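Local coordinates for ABC transporter substrate binding protein (Ribose) (Agrobacterium vitis, PDB 5DKV) that binds alpha-D-tagatopyranose in this crystal and probably serves as the sugar-capturing component of a bacterial ABC transporter, at residues Tyr137-Ser140 and Asp141-Leu144; Ala227-Phe230 and Ser231-Ser235; Phe253-Pro256 and Gly257-Asp261; Ala316-Arg319 and Phe320-Ala323. All coordinates share one frame; numbering follows the deposited sequence.

Interaction 1. Residues Tyr137-Ser140 and Asp141-Leu144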
ATOM      1  N   TYR A 137      -7.452   8.508   9.072  1.00 10.53           N
ATOM      2  CA  TYR A 137      -6.650   7.467   8.467  1.00  8.37           C
ATOM      3  C   TYR A 137      -7.370   7.014   7.202  1.00  8.02           C
ATOM      4  O   TYR A 137      -8.501   6.513   7.284  1.00  9.88           O
ATOM      5  CB  TYR A 137      -6.480   6.282   9.434  1.00  9.07           C
ATOM      6  CG  TYR A 137      -5.768   5.091   8.836  1.00  9.09           C
ATOM      7  CD1 TYR A 137      -4.703   5.248   7.976  1.00  8.56           C
ATOM      8  CD2 TYR A 137      -6.182   3.803   9.129  1.00 14.72           C
ATOM      9  CE1 TYR A 137      -4.047   4.142   7.426  1.00  9.75           C
ATOM     10  CE2 TYR A 137      -5.540   2.711   8.587  1.00 15.22           C
ATOM     11  CZ  TYR A 137      -4.471   2.893   7.735  1.00 13.39           C
ATOM     12  OH  TYR A 137      -3.833   1.808   7.188  1.00 11.77           O
ATOM     13  N   ILE A 138      -6.741   7.235   6.062  1.00  7.75           N
ATOM     14  CA  ILE A 138      -7.353   6.959   4.759  1.00  7.51           C
ATOM     15  C   ILE A 138      -6.487   5.927   4.053  1.00  9.58           C
ATOM     16  O   ILE A 138      -5.302   6.195   3.765  1.00  9.10           O
ATOM     17  CB  ILE A 138      -7.471   8.225   3.921  1.00  7.53           C
ATOM     18  CG1 ILE A 138      -8.327   9.251   4.641  1.00  9.24           C
ATOM     19  CG2 ILE A 138      -8.087   7.902   2.538  1.00  8.97           C
ATOM     20  CD1 ILE A 138      -8.302  10.618   4.002  1.00 11.87           C
ATOM     21  N   ALA A 139      -7.062   4.759   3.779  1.00 11.68           N
ATOM     22  CA  ALA A 139      -6.281   3.632   3.268  1.00  7.34           C
ATOM     23  C   ALA A 139      -7.169   2.519   2.774  1.00 12.60           C
ATOM     24  O   ALA A 139      -8.381   2.552   2.994  1.00 10.75           O
ATOM     25  CB  ALA A 139      -5.377   3.106   4.360  1.00  8.76           C
ATOM     26  N   SER A 140      -6.586   1.499   2.155  1.00 10.27           N
ATOM     27  CA  SER A 140      -7.357   0.284   1.865  1.00 10.10           C
ATOM     28  C   SER A 140      -7.738  -0.449   3.147  1.00 14.91           C
ATOM     29  O   SER A 140      -7.138  -0.229   4.189  1.00 11.81           O
ATOM     30  CB  SER A 140      -6.562  -0.678   0.987  1.00  8.81           C
ATOM     31  OG  SER A 140      -6.133  -0.068  -0.208  1.00 11.22           O
ATOM     32  N   ASP A 141      -8.716  -1.338   3.056  1.00 10.68           N
ATOM     33  CA  ASP A 141      -8.995  -2.273   4.121  1.00  9.09           C
ATOM     34  C   ASP A 141      -7.962  -3.392   3.967  1.00 13.93           C
ATOM     35  O   ASP A 141      -8.198  -4.356   3.239  1.00 11.96           O
ATOM     36  CB  ASP A 141     -10.447  -2.821   4.040  1.00 11.64           C
ATOM     37  CG  ASP A 141     -10.775  -3.844   5.144  1.00 20.18           C
ATOM     38  OD1 ASP A 141      -9.861  -4.427   5.786  1.00 17.05           O
ATOM     39  OD2 ASP A 141     -11.985  -4.096   5.372  1.00 20.39           O
ATOM     40  N   ASN A 142      -6.802  -3.269   4.605  1.00 10.60           N
ATOM     41  CA  ASN A 142      -5.703  -4.159   4.260  1.00  9.94           C
ATOM     42  C   ASN A 142      -5.832  -5.587   4.763  1.00  9.70           C
ATOM     43  O   ASN A 142      -5.307  -6.522   4.142  1.00  9.61           O
ATOM     44  CB  ASN A 142      -4.407  -3.526   4.732  1.00 10.33           C
ATOM     45  CG  ASN A 142      -4.001  -2.405   3.829  1.00 10.47           C
ATOM     46  OD1 ASN A 142      -3.569  -2.648   2.720  1.00  9.97           O
ATOM     47  ND2 ASN A 142      -4.169  -1.172   4.286  1.00 10.06           N
ATOM     48  N   VAL A 143      -6.579  -5.785   5.849  1.00 10.64           N
ATOM     49  CA  VAL A 143      -6.873  -7.156   6.250  1.00 10.03           C
ATOM     50  C   VAL A 143      -7.730  -7.843   5.185  1.00 10.28           C
ATOM     51  O   VAL A 143      -7.435  -8.985   4.798  1.00 11.74           O
ATOM     52  CB  VAL A 143      -7.596  -7.225   7.612  1.00 10.70           C
ATOM     53  CG1 VAL A 143      -8.019  -8.658   7.916  1.00 12.87           C
ATOM     54  CG2 VAL A 143      -6.681  -6.699   8.712  1.00 13.55           C
ATOM     55  N   LEU A 144      -8.777  -7.153   4.718  1.00 12.06           N
ATOM     56  CA  LEU A 144      -9.604  -7.657   3.629  1.00 10.38           C
ATOM     57  C   LEU A 144      -8.767  -7.951   2.408  1.00 10.11           C
ATOM     58  O   LEU A 144      -8.989  -8.953   1.743  1.00 12.96           O
ATOM     59  CB  LEU A 144     -10.729  -6.657   3.266  1.00 14.51           C
ATOM     60  CG  LEU A 144     -11.630  -7.058   2.086  1.00 12.84           C
ATOM     61  CD1 LEU A 144     -12.417  -8.341   2.365  1.00 15.60           C
ATOM     62  CD2 LEU A 144     -12.589  -5.917   1.735  1.00 19.20           C
TER
HETATM   63  O   HOH W   1      -3.543   0.976   2.056  1.00  8.33           O
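Ser140 and Asn142 meet where a strand gives way to a helix. An inverse gamma turn centred on Asp141 brings Ser140 O within 3.1 Å of Asn142 N, and the asparagine amide folds back over the serine, with OD1 4.0 Å from Ser140 CB. One water accepts from both residues, lying 3.1 Å from Ser140 N and 3.2 Å from Asn142 ND2. Tyr137 stays a step further off, its OH 4.2 Å from Asn142 ND2 and its ring inclined by 29° to the amide. Beyond the turn, Asp141 is the N-cap of the helix. A chi1 of 179°, which swings CG away from the backbone N, lets Asp141 OD1 accept from Leu144 N at 3.1 Å, a nearly straight N-H bond (168°) that arrives from above the carboxylate plane. Outer partners fix the polar ends: Asn142 OD1 accepts from Arg178 NE, Ser140 OG bonds Gln274 OE1, and Tyr137 OH bonds Asp116 O. Arg178, Gln274 and Asp116 all belong to the tagatose pocket. The chemistry of Asn142 is consistent with a second-shell role: its OD1 holds NE of the sugar-binding Arg178, while ND2 is linked through water to the strand end.

Interaction 2. Residues Ala227-Phe230 and Ser231-Ser235. With T6T (alpha-D-tagatopyranose), chain E.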
ATOM      1  N   ALA A 227       2.862  -9.569  -1.000  1.00  8.30           N
ATOM      2  CA  ALA A 227       1.943  -8.767  -0.232  1.00  8.82           C
ATOM      3  C   ALA A 227       2.065  -7.266  -0.515  1.00  8.54           C
ATOM      4  O   ALA A 227       1.293  -6.505   0.037  1.00  9.97           O
ATOM      5  CB  ALA A 227       2.127  -9.036   1.245  1.00  9.95           C
ATOM      6  N   ASN A 228       2.986  -6.857  -1.390  1.00  8.47           N
ATOM      7  CA  ASN A 228       3.003  -5.490  -1.908  1.00  8.74           C
ATOM      8  C   ASN A 228       3.668  -5.510  -3.277  1.00  9.56           C
ATOM      9  O   ASN A 228       4.100  -6.561  -3.762  1.00  9.99           O
ATOM     10  CB  ASN A 228       3.706  -4.493  -0.955  1.00  6.01           C
ATOM     11  CG  ASN A 228       5.228  -4.466  -1.106  1.00  9.94           C
ATOM     12  OD1 ASN A 228       5.843  -5.477  -1.425  1.00  9.70           O
ATOM     13  ND2 ASN A 228       5.839  -3.315  -0.801  1.00 10.22           N
ATOM     14  N   LEU A 229       3.692  -4.344  -3.909  1.00  9.22           N
ATOM     15  CA  LEU A 229       4.205  -4.220  -5.270  1.00  8.94           C
ATOM     16  C   LEU A 229       5.513  -4.970  -5.489  1.00  9.03           C
ATOM     17  O   LEU A 229       5.612  -5.852  -6.371  1.00  9.28           O
ATOM     18  CB  LEU A 229       4.404  -2.748  -5.597  1.00 10.23           C
ATOM     19  CG  LEU A 229       4.589  -2.380  -7.062  1.00 11.86           C
ATOM     20  CD1 LEU A 229       4.170  -0.927  -7.305  1.00 11.58           C
ATOM     21  CD2 LEU A 229       6.012  -2.583  -7.534  1.00 14.24           C
ATOM     22  N   PHE A 230       6.498  -4.649  -4.660  1.00 10.72           N
ATOM     23  CA  PHE A 230       7.857  -5.165  -4.855  1.00  9.03           C
ATOM     24  C   PHE A 230       7.914  -6.665  -4.567  1.00  8.76           C
ATOM     25  O   PHE A 230       8.594  -7.407  -5.263  1.00 11.19           O
ATOM     26  CB  PHE A 230       8.835  -4.355  -3.999  1.00  9.77           C
ATOM     27  CG  PHE A 230       8.862  -2.917  -4.390  1.00 11.59           C
ATOM     28  CD1 PHE A 230       9.486  -2.540  -5.562  1.00 12.64           C
ATOM     29  CD2 PHE A 230       8.223  -1.952  -3.642  1.00 10.69           C
ATOM     30  CE1 PHE A 230       9.485  -1.217  -5.966  1.00 16.92           C
ATOM     31  CE2 PHE A 230       8.216  -0.629  -4.064  1.00 10.33           C
ATOM     32  CZ  PHE A 230       8.847  -0.273  -5.211  1.00 14.93           C
ATOM     33  N   SER A 231       7.148  -7.121  -3.584  1.00  9.01           N
ATOM     34  CA  SER A 231       7.129  -8.528  -3.212  1.00  8.25           C
ATOM     35  C   SER A 231       6.534  -9.349  -4.351  1.00 11.64           C
ATOM     36  O   SER A 231       7.043 -10.395  -4.723  1.00 10.76           O
ATOM     37  CB  SER A 231       6.296  -8.736  -1.958  1.00  9.21           C
ATOM     38  OG  SER A 231       6.881  -8.074  -0.835  1.00  9.50           O
ATOM     39  N   GLY A 232       5.417  -8.864  -4.882  1.00  7.39           N
ATOM     40  CA  GLY A 232       4.772  -9.541  -5.986  1.00  8.71           C
ATOM     41  C   GLY A 232       5.594  -9.547  -7.268  1.00 11.02           C
ATOM     42  O   GLY A 232       5.651 -10.559  -7.975  1.00 11.39           O
ATOM     43  N   LEU A 233       6.208  -8.415  -7.586  1.00 11.97           N
ATOM     44  CA  LEU A 233       7.057  -8.301  -8.765  1.00  8.79           C
ATOM     45  C   LEU A 233       8.256  -9.241  -8.662  1.00 11.95           C
ATOM     46  O   LEU A 233       8.536 -10.012  -9.586  1.00 11.58           O
ATOM     47  CB  LEU A 233       7.511  -6.846  -8.930  1.00 11.25           C
ATOM     48  CG  LEU A 233       8.471  -6.534 -10.067  1.00 18.05           C
ATOM     49  CD1 LEU A 233       7.880  -7.009 -11.391  1.00 17.25           C
ATOM     50  CD2 LEU A 233       8.779  -5.026 -10.078  1.00 21.58           C
ATOM     51  N   GLY A 234       8.955  -9.188  -7.535  1.00 12.76           N
ATOM     52  CA  GLY A 234      10.114 -10.043  -7.331  1.00  9.43           C
ATOM     53  C   GLY A 234       9.761 -11.512  -7.345  1.00 13.08           C
ATOM     54  O   GLY A 234      10.469 -12.335  -7.928  1.00 10.22           O
ATOM     55  N   SER A 235       8.657 -11.856  -6.693  1.00 12.35           N
ATOM     56  CA  SER A 235       8.231 -13.247  -6.630  1.00  8.46           C
ATOM     57  C   SER A 235       7.901 -13.753  -8.021  1.00 12.08           C
ATOM     58  O   SER A 235       8.286 -14.852  -8.395  1.00 11.78           O
ATOM     59  CB  SER A 235       7.027 -13.400  -5.692  1.00  7.34           C
ATOM     60  OG  SER A 235       7.394 -13.153  -4.350  1.00 10.19           O
TER
HETATM   61  O3  T6T E 401       1.623  -1.691  -1.169  1.00  7.37           O
HETATM   62  C3  T6T E 401       1.911  -0.300  -1.192  1.00  5.80           C
HETATM   63  C4  T6T E 401       1.552   0.284   0.105  1.00  6.86           C
HETATM   64  O4  T6T E 401       0.103   0.117   0.326  1.00  8.07           O
HETATM   65  C5  T6T E 401       2.323  -0.340   1.184  1.00  7.27           C
HETATM   66  O5  T6T E 401       2.076   0.298   2.449  1.00  9.02           O
HETATM   67  C6  T6T E 401       3.820  -0.193   0.969  1.00  7.69           C
HETATM   68  O6  T6T E 401       4.171  -0.733  -0.339  1.00  9.00           O
HETATM   69  C2  T6T E 401       3.423  -0.095  -1.408  1.00  6.42           C
HETATM   70  O2  T6T E 401       3.660   1.292  -1.446  1.00  9.14           O
HETATM   71  C1  T6T E 401       3.974  -0.755  -2.609  1.00  9.55           C
HETATM   72  O1  T6T E 401       3.382  -0.291  -3.781  1.00  8.79           O
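Asn228 is the N-cap of helix 229-241, its side chain gripping Ser231 in the first turn, and hydrogen bonds dominate the contact. Asn228 OD1 takes two donors from one residue, Ser231 OG at 2.9 Å and Ser231 N at 3.0 Å, which reach it from opposite faces of the amide plane. The backbone then settles into helical pairing: Gly232 N bonds Asn228 O at 2.9 Å and almost straight (173°), followed by Leu233 N to Leu229 O and Gly234 N to Phe230 O. One turn on, Ser235 OG adds a second bond to Ser231 O at 2.8 Å, beside that from Ser235 N. Toward the sugar, Asn228 ND2 donates to tagatose O6 at 3.1 Å, again nearly straight (171°); the same nitrogen is bonded to Asn202 OD1. Van der Waals contacts come last: Leu229 CB lies 3.2 Å from tagatose O1, and Leu229 CD2 lies 4.0 Å above the Phe230 ring plane, toward its rim. Chi1 of 84° leaves Asn228 CG between backbone N and carbonyl carbon, turning OD1 to the helix and ND2 to the ligand. Gripped twice at its oxygen, the amide has its rotation set, so the N-H presented to the sugar is held in a defined direction by the cap.

Interaction 3. Residues Phe253-Pro256 and Gly257-Asp261. With T6T (alpha-D-tagatopyranose), chain E.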
ATOM      1  N   PHE A 253      -0.085  -8.325  -4.962  1.00  9.26           N
ATOM      2  CA  PHE A 253      -0.708  -7.095  -4.514  1.00  8.83           C
ATOM      3  C   PHE A 253      -0.152  -5.931  -5.302  1.00  8.18           C
ATOM      4  O   PHE A 253       1.009  -5.947  -5.692  1.00  9.98           O
ATOM      5  CB  PHE A 253      -0.458  -6.870  -3.020  1.00 10.15           C
ATOM      6  CG  PHE A 253      -1.662  -6.351  -2.270  1.00  8.36           C
ATOM      7  CD1 PHE A 253      -2.670  -7.199  -1.879  1.00  9.66           C
ATOM      8  CD2 PHE A 253      -1.766  -4.996  -1.937  1.00  7.30           C
ATOM      9  CE1 PHE A 253      -3.765  -6.743  -1.202  1.00  9.71           C
ATOM     10  CE2 PHE A 253      -2.873  -4.531  -1.236  1.00  8.86           C
ATOM     11  CZ  PHE A 253      -3.865  -5.400  -0.867  1.00  9.82           C
ATOM     12  N   ASP A 254      -0.997  -4.925  -5.517  1.00  6.95           N
ATOM     13  CA  ASP A 254      -0.697  -3.717  -6.290  1.00  9.56           C
ATOM     14  C   ASP A 254      -0.679  -4.015  -7.787  1.00 12.30           C
ATOM     15  O   ASP A 254      -0.790  -5.173  -8.206  1.00 11.35           O
ATOM     16  CB  ASP A 254       0.600  -3.040  -5.813  1.00  8.04           C
ATOM     17  CG  ASP A 254       0.464  -2.492  -4.396  1.00 10.69           C
ATOM     18  OD1 ASP A 254       1.279  -2.862  -3.509  1.00  7.98           O
ATOM     19  OD2 ASP A 254      -0.492  -1.696  -4.177  1.00  9.86           O
ATOM     20  N   ALA A 255      -0.641  -2.957  -8.586  1.00 11.55           N
ATOM     21  CA  ALA A 255      -0.837  -3.095 -10.037  1.00  8.06           C
ATOM     22  C   ALA A 255       0.079  -2.163 -10.828  1.00 10.57           C
ATOM     23  O   ALA A 255      -0.382  -1.231 -11.500  1.00 13.80           O
ATOM     24  CB  ALA A 255      -2.283  -2.849 -10.385  1.00 11.91           C
ATOM     25  N   PRO A 256       1.388  -2.419 -10.779  1.00 12.20           N
ATOM     26  CA  PRO A 256       2.267  -1.664 -11.669  1.00 21.77           C
ATOM     27  C   PRO A 256       2.008  -2.041 -13.127  1.00 18.56           C
ATOM     28  O   PRO A 256       1.371  -3.061 -13.399  1.00 13.67           O
ATOM     29  CB  PRO A 256       3.667  -2.084 -11.229  1.00 21.06           C
ATOM     30  CG  PRO A 256       3.496  -3.407 -10.616  1.00 14.92           C
ATOM     31  CD  PRO A 256       2.122  -3.429  -9.995  1.00 12.69           C
ATOM     32  N   GLY A 257       2.525  -1.241 -14.044  1.00 17.38           N
ATOM     33  CA  GLY A 257       2.308  -1.457 -15.463  1.00 16.37           C
ATOM     34  C   GLY A 257       2.648  -2.851 -15.942  1.00 18.02           C
ATOM     35  O   GLY A 257       2.030  -3.351 -16.880  1.00 17.45           O
ATOM     36  N   SER A 258       3.642  -3.468 -15.309  1.00 16.34           N
ATOM     37  CA  SER A 258       4.079  -4.808 -15.677  1.00 16.80           C
ATOM     38  C   SER A 258       2.975  -5.871 -15.548  1.00 15.72           C
ATOM     39  O   SER A 258       3.113  -6.957 -16.110  1.00 15.24           O
ATOM     40  CB  SER A 258       5.269  -5.219 -14.817  1.00 20.26           C
ATOM     41  OG  SER A 258       4.973  -5.008 -13.451  1.00 19.61           O
ATOM     42  N   VAL A 259       1.889  -5.590 -14.828  1.00 14.13           N
ATOM     43  CA  VAL A 259       0.879  -6.639 -14.653  1.00 15.80           C
ATOM     44  C   VAL A 259       0.187  -6.971 -15.975  1.00 19.21           C
ATOM     45  O   VAL A 259      -0.358  -8.051 -16.125  1.00 16.64           O
ATOM     46  CB  VAL A 259      -0.224  -6.287 -13.600  1.00 22.07           C
ATOM     47  CG1 VAL A 259       0.386  -6.070 -12.225  1.00 21.78           C
ATOM     48  CG2 VAL A 259      -1.104  -5.100 -14.056  1.00 19.92           C
ATOM     49  N   VAL A 260       0.170  -6.042 -16.924  1.00 15.15           N
ATOM     50  CA  VAL A 260      -0.438  -6.333 -18.213  1.00 17.52           C
ATOM     51  C   VAL A 260       0.273  -7.497 -18.906  1.00 18.20           C
ATOM     52  O   VAL A 260      -0.367  -8.502 -19.212  1.00 16.34           O
ATOM     53  CB  VAL A 260      -0.457  -5.120 -19.136  1.00 21.04           C
ATOM     54  CG1 VAL A 260      -1.156  -5.472 -20.456  1.00 21.01           C
ATOM     55  CG2 VAL A 260      -1.172  -3.961 -18.463  1.00 27.25           C
ATOM     56  N   ASP A 261       1.585  -7.388 -19.136  1.00 15.42           N
ATOM     57  CA  ASP A 261       2.327  -8.491 -19.736  1.00 20.39           C
ATOM     58  C   ASP A 261       2.322  -9.723 -18.836  1.00 11.85           C
ATOM     59  O   ASP A 261       2.201 -10.831 -19.333  1.00 14.24           O
ATOM     60  CB  ASP A 261       3.772  -8.086 -20.031  1.00 23.37           C
ATOM     61  CG  ASP A 261       3.877  -7.067 -21.150  1.00 45.13           C
ATOM     62  OD1 ASP A 261       2.838  -6.735 -21.760  1.00 47.23           O
ATOM     63  OD2 ASP A 261       5.003  -6.605 -21.430  1.00 53.47           O
TER
HETATM   64  O3  T6T E 401       1.623  -1.691  -1.169  1.00  7.37           O
HETATM   65  C3  T6T E 401       1.911  -0.300  -1.192  1.00  5.80           C
HETATM   66  C4  T6T E 401       1.552   0.284   0.105  1.00  6.86           C
HETATM   67  O4  T6T E 401       0.103   0.117   0.326  1.00  8.07           O
HETATM   68  C5  T6T E 401       2.323  -0.340   1.184  1.00  7.27           C
HETATM   69  O5  T6T E 401       2.076   0.298   2.449  1.00  9.02           O
HETATM   70  C6  T6T E 401       3.820  -0.193   0.969  1.00  7.69           C
HETATM   71  O6  T6T E 401       4.171  -0.733  -0.339  1.00  9.00           O
HETATM   72  C2  T6T E 401       3.423  -0.095  -1.408  1.00  6.42           C
HETATM   73  O2  T6T E 401       3.660   1.292  -1.446  1.00  9.14           O
HETATM   74  C1  T6T E 401       3.974  -0.755  -2.609  1.00  9.55           C
HETATM   75  O1  T6T E 401       3.382  -0.291  -3.781  1.00  8.79           O
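Pro256 and Val259 meet with their side chains at about a right angle, Val259 CG1 lying 3.9 Å from Pro256 CD. Val259 points back toward Pro256 and Ala255: with CG1 anti to the carbonyl carbon (chi1 -61°), that methyl reaches the proline ring and approaches Ala255 CA, also at 3.9 Å, while CG2 is 3.3 Å from Pro256 O. Ser258 takes the neighbouring part of the ring, its OG coming within 3.6 Å of Pro256 CG. Between these groups a type I beta turn runs from Pro256 to Val259, closed by Val259 N donating to Pro256 O at 3.0 Å; the bond is straight at the hydrogen (171°) but approaches from above the carbonyl plane. Proline and serine also pack outward on the helix 229-241, through Leu229 and Leu233. Asp254 is turned away from this turn and toward the sugar, where its OD1 accepts from tagatose O3 at 2.6 Å. Its OD2 is hydrogen-bonded to Tyr322 OH and Gln274 NE2, so both carboxylate oxygens have partners. This is a strand-to-helix loop of an alpha/beta domain with the ligand-binding aspartate just past the strand end, as suits the sugar cleft of a periplasmic binding protein.

Interaction 4. Residues Ala316-Arg319 and Phe320-Ala323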
ATOM      1  N   ALA A 316     -12.987   0.103 -17.511  1.00 26.14           N
ATOM      2  CA  ALA A 316     -13.216   0.428 -16.119  1.00 29.98           C
ATOM      3  C   ALA A 316     -12.144  -0.195 -15.226  1.00 18.71           C
ATOM      4  O   ALA A 316     -11.958   0.248 -14.104  1.00 27.10           O
ATOM      5  CB  ALA A 316     -14.602  -0.042 -15.692  1.00 31.22           C
ATOM      6  N   VAL A 317     -11.466  -1.237 -15.716  1.00 25.09           N
ATOM      7  CA  VAL A 317     -10.446  -1.939 -14.913  1.00 16.19           C
ATOM      8  C   VAL A 317      -9.047  -1.413 -15.178  1.00 16.13           C
ATOM      9  O   VAL A 317      -8.303  -1.131 -14.233  1.00 12.43           O
ATOM     10  CB  VAL A 317     -10.479  -3.477 -15.189  1.00 17.46           C
ATOM     11  CG1 VAL A 317      -9.406  -4.184 -14.424  1.00 12.79           C
ATOM     12  CG2 VAL A 317     -11.829  -4.041 -14.812  1.00 19.54           C
ATOM     13  N   ALA A 318      -8.678  -1.276 -16.450  1.00 20.03           N
ATOM     14  CA  ALA A 318      -7.316  -0.872 -16.812  1.00 15.52           C
ATOM     15  C   ALA A 318      -6.937   0.506 -16.267  1.00 13.50           C
ATOM     16  O   ALA A 318      -5.767   0.798 -16.061  1.00 19.36           O
ATOM     17  CB  ALA A 318      -7.147  -0.891 -18.319  1.00 27.15           C
ATOM     18  N   ARG A 319      -7.936   1.338 -16.044  1.00 15.12           N
ATOM     19  CA  ARG A 319      -7.700   2.670 -15.498  1.00 17.65           C
ATOM     20  C   ARG A 319      -7.165   2.623 -14.076  1.00 17.22           C
ATOM     21  O   ARG A 319      -6.714   3.650 -13.556  1.00 15.12           O
ATOM     22  CB  ARG A 319      -8.980   3.477 -15.526  1.00 21.58           C
ATOM     23  CG  ARG A 319     -10.077   2.913 -14.660  1.00 27.43           C
ATOM     24  CD  ARG A 319     -11.400   3.608 -14.969  1.00 36.19           C
ATOM     25  NE  ARG A 319     -12.502   3.135 -14.130  1.00 42.74           N
ATOM     26  CZ  ARG A 319     -13.091   3.843 -13.168  1.00 56.31           C
ATOM     27  NH1 ARG A 319     -12.703   5.086 -12.886  1.00 52.39           N
ATOM     28  NH2 ARG A 319     -14.086   3.300 -12.478  1.00 61.78           N
ATOM     29  N   PHE A 320      -7.224   1.448 -13.436  1.00 16.68           N
ATOM     30  CA  PHE A 320      -6.715   1.287 -12.056  1.00 13.54           C
ATOM     31  C   PHE A 320      -5.255   0.811 -12.036  1.00 10.84           C
ATOM     32  O   PHE A 320      -4.610   0.759 -10.968  1.00 12.81           O
ATOM     33  CB  PHE A 320      -7.594   0.320 -11.262  1.00 15.07           C
ATOM     34  CG  PHE A 320      -8.923   0.907 -10.887  1.00 13.27           C
ATOM     35  CD1 PHE A 320      -9.019   1.752  -9.793  1.00 12.23           C
ATOM     36  CD2 PHE A 320     -10.058   0.653 -11.643  1.00 17.22           C
ATOM     37  CE1 PHE A 320     -10.225   2.310  -9.449  1.00 18.63           C
ATOM     38  CE2 PHE A 320     -11.283   1.213 -11.299  1.00 17.78           C
ATOM     39  CZ  PHE A 320     -11.363   2.045 -10.203  1.00 17.26           C
ATOM     40  N   ILE A 321      -4.716   0.483 -13.202  1.00 11.62           N
ATOM     41  CA  ILE A 321      -3.301   0.165 -13.276  1.00 12.92           C
ATOM     42  C   ILE A 321      -2.539   1.439 -12.868  1.00 15.13           C
ATOM     43  O   ILE A 321      -2.898   2.557 -13.275  1.00 12.88           O
ATOM     44  CB  ILE A 321      -2.898  -0.337 -14.678  1.00 15.30           C
ATOM     45  CG1 ILE A 321      -3.601  -1.665 -14.958  1.00 15.42           C
ATOM     46  CG2 ILE A 321      -1.388  -0.493 -14.756  1.00 15.55           C
ATOM     47  CD1 ILE A 321      -3.620  -2.062 -16.420  1.00 19.63           C
ATOM     48  N   TYR A 322      -1.519   1.275 -12.034  1.00 12.04           N
ATOM     49  CA  TYR A 322      -0.843   2.430 -11.441  1.00 10.77           C
ATOM     50  C   TYR A 322      -0.012   3.203 -12.460  1.00 12.57           C
ATOM     51  O   TYR A 322       0.535   2.634 -13.414  1.00 13.76           O
ATOM     52  CB  TYR A 322       0.067   2.003 -10.297  1.00 10.27           C
ATOM     53  CG  TYR A 322      -0.564   1.318  -9.103  1.00  9.56           C
ATOM     54  CD1 TYR A 322      -1.929   1.102  -8.998  1.00 11.38           C
ATOM     55  CD2 TYR A 322       0.242   0.891  -8.058  1.00 10.67           C
ATOM     56  CE1 TYR A 322      -2.461   0.448  -7.892  1.00  8.86           C
ATOM     57  CE2 TYR A 322      -0.279   0.242  -6.961  1.00 11.36           C
ATOM     58  CZ  TYR A 322      -1.634   0.022  -6.886  1.00  8.53           C
ATOM     59  OH  TYR A 322      -2.183  -0.603  -5.793  1.00  9.02           O
ATOM     60  N   ALA A 323       0.053   4.514 -12.233  1.00 14.81           N
ATOM     61  CA  ALA A 323       0.903   5.414 -12.976  1.00 21.65           C
ATOM     62  C   ALA A 323       2.371   5.167 -12.692  1.00 35.78           C
ATOM     63  O   ALA A 323       2.766   4.912 -11.534  1.00 28.98           O
ATOM     64  CB  ALA A 323       0.553   6.861 -12.633  1.00 19.90           C
TER
HETATM   65  O   HOH W   2      -3.636   2.914 -16.277  1.00 42.42           O
HETATM   66  O   HOH W   3      -4.060   4.620 -12.333  1.00 32.02           O
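Phe320 N donates to Val317 O at 2.9 Å, and Ile321 N follows with a bond to Ala318 O at 3.1 Å that closes a type I beta turn from Ala318 to Ile321. In both cases the donor sits above the carbonyl plane. Ala318 O is also met by a water that donates as well to Ile321 O. A further polar link runs from Arg319 NE to Ala316 O at 2.9 Å, distinctly bent at the hydrogen (134°). That same carbonyl oxygen lies at the edge of the Phe320 ring, 3.0 Å from CE2, so the arginine and the aromatic edge converge on Ala316 O. Chi1 of 63° lays the extended Arg319 chain alongside Phe320, both pointing the same way. Phe320 CE2 lies 3.4 Å above one face of the Arg319 guanidinium, near its rim, with the two planes inclined by 58°. The first and last residues of the turn also touch, Ala318 CB lying 4.2 Å from Ile321 CD1. Outside the turn Phe320 stacks on His275, and Ile321 packs on Ile307 of the strand 299-307. Backbone oxygens left by the ending helix are thus taken up by turn N-H groups, water and the arginine, in a surface contact where the Phe320 rim covers part of one guanidinium face.

Overall arrangement
The four contacts follow one another in series along the chain, and none nests or crosses. Each is local: a strand-to-helix turn, a capped helix start, and two type I turns, one before a helix and one at a helix end. Interaction 1 joins strand 137-140 to helix 142-156, a crossing between the two lobes of the fold. Interaction 2 starts helix 229-241 of the beta-alpha-beta unit formed by strand 223-226, this helix and strand 249-253; interaction 3 follows that last strand. These two touch, through a weak bond from Leu229 N to Asp254 OD1, and share the sugar. Interaction 4 leads into a tail whose Tyr322 pairs with Ala255 by backbone and packs on helix 40-56, tying interaction 3 to the first lobe.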